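Local coordinates for protein HepC.19480.a.B1 (PDB 6MTZ) that is of unknown function but, as a probable member of the DHH-DHHA1 phosphoesterase family, may hydrolyse phosphodiester bonds, at residues T145-P150 against E203-L208. Sequence-based numbering, arbitrary orientation.
Sequences TTWLEP and EVKNYL
Lys205 lays its aliphatic chain against the indole of Trp147, and this pair shows how a lysine can serve as an apolar partner while its ammonium is engaged elsewhere. CB and CD are the carbons that meet the aromatic system, and the chain then runs on extended to carry NZ past the ring. Lys205 CD sits 3.7 Å from the centroid of the five-membered ring of Trp147, only 14° off the ring normal, a CH-pi contact made squarely over the face. Lys205 CB adds a second touch, 3.7 Å from Trp147 CD2. With CG between the backbone N and the carbonyl carbon (chi1 62°) the indole is directed to this side, and chi2 of -99° turns its face to the lysine; the opposite face carries Leu148 CB, offset toward the rim. Beyond the ring, Lys205 NZ forms a salt bridge with Glu202, which probably helps keep the chain in line.

Three residues further along each segment the packing thins. Leu208 is represented by a single methyl, CD1, which lies 4.0 Å from Pro150 CB and 3.7 Å from the carbonyl O of Trp147. The backbones diverge here as well, from 5.7 Å between the CA atoms of Trp147 and Lys205 to 7.5 Å between those of Pro150 and Leu208. Both Pro150 and Leu208 are partly exposed, whereas Trp147 is buried, and a 1,2-ethanediol molecule lies about 4 Å from the Pro150 side chain. Tyr166 touches both residues on this looser side.

The contact thus joins the N-terminal part of helix 145-159 to the loop following helix 190-203, within the helical region between the parallel-sheet and mixed-sheet parts of the chain. Trp147 also meets Leu26 of helix 19-29, which follows strand 10-15 of the parallel sheet, while Val204 and Leu208 rest on helix 168-180 and Tyr207 packs against helix 213-228.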
ATOM      1  N   THR A 145       2.832  -6.169 -24.967  1.00 27.53           N
ATOM      2  CA  THR A 145       2.304  -4.893 -25.432  1.00 29.22           C
ATOM      3  C   THR A 145       0.863  -5.017 -25.918  1.00 22.48           C
ATOM      4  O   THR A 145       0.068  -4.084 -25.757  1.00 29.21           O
ATOM      5  CB  THR A 145       3.204  -4.337 -26.534  1.00 29.81           C
ATOM      6  OG1 THR A 145       4.536  -4.167 -26.018  1.00 22.65           O
ATOM      7  CG2 THR A 145       2.681  -2.982 -27.011  1.00 29.07           C
ATOM      8  N   THR A 146       0.492  -6.167 -26.477  1.00 27.89           N
ATOM      9  CA  THR A 146      -0.842  -6.274 -27.054  1.00 21.21           C
ATOM     10  C   THR A 146      -1.939  -6.243 -25.992  1.00 24.35           C
ATOM     11  O   THR A 146      -3.081  -5.904 -26.315  1.00 29.42           O
ATOM     12  CB  THR A 146      -0.937  -7.541 -27.910  1.00 42.73           C
ATOM     13  OG1 THR A 146      -0.600  -8.676 -27.120  1.00 43.95           O
ATOM     14  CG2 THR A 146       0.038  -7.462 -29.065  1.00 50.06           C
ATOM     15  N   TRP A 147      -1.635  -6.587 -24.734  1.00 26.02           N
ATOM     16  CA  TRP A 147      -2.603  -6.323 -23.675  1.00 26.02           C
ATOM     17  C   TRP A 147      -2.248  -5.106 -22.835  1.00 23.14           C
ATOM     18  O   TRP A 147      -3.154  -4.473 -22.276  1.00 26.07           O
ATOM     19  CB  TRP A 147      -2.791  -7.546 -22.761  1.00 27.87           C
ATOM     20  CG  TRP A 147      -1.577  -8.015 -21.997  1.00 29.81           C
ATOM     21  CD1 TRP A 147      -0.743  -9.047 -22.342  1.00 30.66           C
ATOM     22  CD2 TRP A 147      -1.081  -7.501 -20.754  1.00 23.62           C
ATOM     23  NE1 TRP A 147       0.249  -9.187 -21.401  1.00 27.37           N
ATOM     24  CE2 TRP A 147       0.057  -8.259 -20.412  1.00 23.09           C
ATOM     25  CE3 TRP A 147      -1.482  -6.469 -19.902  1.00 30.20           C
ATOM     26  CZ2 TRP A 147       0.784  -8.028 -19.256  1.00 19.68           C
ATOM     27  CZ3 TRP A 147      -0.748  -6.234 -18.746  1.00 27.22           C
ATOM     28  CH2 TRP A 147       0.375  -7.005 -18.442  1.00 27.92           C
ATOM     29  N   LEU A 148      -0.970  -4.734 -22.766  1.00 23.72           N
ATOM     30  CA  LEU A 148      -0.582  -3.637 -21.887  1.00 26.65           C
ATOM     31  C   LEU A 148      -1.121  -2.297 -22.390  1.00 25.78           C
ATOM     32  O   LEU A 148      -1.647  -1.498 -21.599  1.00 20.35           O
ATOM     33  CB  LEU A 148       0.941  -3.608 -21.730  1.00 21.34           C
ATOM     34  CG  LEU A 148       1.448  -2.484 -20.820  1.00 22.04           C
ATOM     35  CD1 LEU A 148       0.790  -2.557 -19.440  1.00 22.66           C
ATOM     36  CD2 LEU A 148       2.948  -2.553 -20.687  1.00 28.22           C
ATOM     37  N   GLU A 149      -1.029  -2.040 -23.706  1.00 27.26           N
ATOM     38  CA  GLU A 149      -1.523  -0.756 -24.204  1.00 22.31           C
ATOM     39  C   GLU A 149      -3.042  -0.647 -24.073  1.00 24.31           C
ATOM     40  O   GLU A 149      -3.534   0.419 -23.684  1.00 30.16           O
ATOM     41  CB  GLU A 149      -1.067  -0.505 -25.647  1.00 20.75           C
ATOM     42  CG  GLU A 149       0.427  -0.192 -25.716  1.00 34.65           C
ATOM     43  CD  GLU A 149       0.917   0.141 -27.113  1.00 39.59           C
ATOM     44  OE1 GLU A 149       0.101   0.142 -28.057  1.00 46.99           O
ATOM     45  OE2 GLU A 149       2.130   0.402 -27.266  1.00 34.07           O
ATOM     46  N   PRO A 150      -3.821  -1.696 -24.362  1.00 24.23           N
ATOM     47  CA  PRO A 150      -5.259  -1.614 -24.053  1.00 26.51           C
ATOM     48  C   PRO A 150      -5.545  -1.369 -22.578  1.00 25.84           C
ATOM     49  O   PRO A 150      -6.445  -0.588 -22.237  1.00 26.68           O
ATOM     50  CB  PRO A 150      -5.780  -2.980 -24.515  1.00 26.34           C
ATOM     51  CG  PRO A 150      -4.892  -3.300 -25.664  1.00 33.61           C
ATOM     52  CD  PRO A 150      -3.528  -2.888 -25.173  1.00 28.53           C
ATOM     53  N   GLU A 203      -4.761  -9.468 -14.321  1.00 30.15           N
ATOM     54  CA  GLU A 203      -5.674 -10.503 -14.827  1.00 28.40           C
ATOM     55  C   GLU A 203      -6.720  -9.935 -15.778  1.00 26.05           C
ATOM     56  O   GLU A 203      -7.299 -10.683 -16.574  1.00 19.44           O
ATOM     57  CB  GLU A 203      -6.381 -11.253 -13.670  1.00 24.03           C
ATOM     58  CG  GLU A 203      -5.694 -12.573 -13.270  1.00 48.46           C
ATOM     59  CD  GLU A 203      -5.969 -13.001 -11.820  1.00 56.84           C
ATOM     60  OE1 GLU A 203      -5.430 -14.043 -11.385  1.00 50.08           O
ATOM     61  OE2 GLU A 203      -6.705 -12.290 -11.106  1.00 55.55           O
ATOM     62  N   VAL A 204      -6.973  -8.628 -15.736  1.00 22.22           N
ATOM     63  CA  VAL A 204      -7.888  -8.024 -16.701  1.00 18.71           C
ATOM     64  C   VAL A 204      -7.454  -8.297 -18.138  1.00 18.81           C
ATOM     65  O   VAL A 204      -8.284  -8.256 -19.054  1.00 27.44           O
ATOM     66  CB  VAL A 204      -8.002  -6.505 -16.413  1.00 30.26           C
ATOM     67  CG1 VAL A 204      -8.747  -5.777 -17.487  1.00 31.75           C
ATOM     68  CG2 VAL A 204      -8.693  -6.291 -15.105  1.00 37.00           C
ATOM     69  N   LYS A 205      -6.165  -8.590 -18.365  1.00 21.43           N
ATOM     70  CA  LYS A 205      -5.706  -8.904 -19.715  1.00 18.16           C
ATOM     71  C   LYS A 205      -6.424 -10.121 -20.294  1.00 32.48           C
ATOM     72  O   LYS A 205      -6.510 -10.259 -21.518  1.00 28.12           O
ATOM     73  CB  LYS A 205      -4.193  -9.135 -19.711  1.00 23.37           C
ATOM     74  CG  LYS A 205      -3.748 -10.496 -19.159  1.00 29.81           C
ATOM     75  CD  LYS A 205      -2.246 -10.494 -18.852  1.00 25.51           C
ATOM     76  CE  LYS A 205      -1.822 -11.811 -18.214  1.00 33.21           C
ATOM     77  NZ  LYS A 205      -0.368 -11.849 -17.891  1.00 30.79           N
ATOM     78  N   ASN A 206      -6.953 -11.001 -19.450  1.00 27.87           N
ATOM     79  CA  ASN A 206      -7.701 -12.144 -19.944  1.00 26.24           C
ATOM     80  C   ASN A 206      -9.165 -11.827 -20.197  1.00 30.80           C
ATOM     81  O   ASN A 206      -9.911 -12.720 -20.594  1.00 33.62           O
ATOM     82  CB  ASN A 206      -7.562 -13.304 -18.963  1.00 33.72           C
ATOM     83  CG  ASN A 206      -6.141 -13.782 -18.876  1.00 36.17           C
ATOM     84  OD1 ASN A 206      -5.451 -13.857 -19.892  1.00 27.89           O
ATOM     85  ND2 ASN A 206      -5.669 -14.037 -17.671  1.00 30.62           N
ATOM     86  N   TYR A 207      -9.578 -10.577 -20.015  1.00 27.91           N
ATOM     87  CA  TYR A 207     -10.953 -10.142 -20.226  1.00 25.30           C
ATOM     88  C   TYR A 207     -11.089  -9.084 -21.312  1.00 22.26           C
ATOM     89  O   TYR A 207     -12.149  -8.993 -21.926  1.00 25.05           O
ATOM     90  CB  TYR A 207     -11.531  -9.596 -18.900  1.00 25.31           C
ATOM     91  CG  TYR A 207     -11.689 -10.698 -17.874  1.00 24.02           C
ATOM     92  CD1 TYR A 207     -10.626 -11.082 -17.072  1.00 23.70           C
ATOM     93  CD2 TYR A 207     -12.898 -11.393 -17.756  1.00 23.30           C
ATOM     94  CE1 TYR A 207     -10.754 -12.109 -16.156  1.00 23.93           C
ATOM     95  CE2 TYR A 207     -13.042 -12.422 -16.856  1.00 24.68           C
ATOM     96  CZ  TYR A 207     -11.964 -12.776 -16.056  1.00 29.02           C
ATOM     97  OH  TYR A 207     -12.094 -13.798 -15.155  1.00 30.37           O
ATOM     98  N   LEU A 208     -10.039  -8.283 -21.551  1.00 23.78           N
ATOM     99  CA  LEU A 208     -10.098  -7.164 -22.498  1.00 25.00           C
ATOM    100  C   LEU A 208     -10.704  -7.557 -23.832  1.00 28.78           C
ATOM    101  O   LEU A 208     -11.423  -6.768 -24.456  1.00 47.04           O
ATOM    102  CB  LEU A 208      -8.694  -6.602 -22.739  1.00 32.64           C
ATOM    103  CG  LEU A 208      -8.058  -5.884 -21.557  1.00 34.04           C
ATOM    104  CD1 LEU A 208      -6.562  -5.833 -21.749  1.00 36.93           C
ATOM    105  CD2 LEU A 208      -8.643  -4.494 -21.441  1.00 35.23           C
TER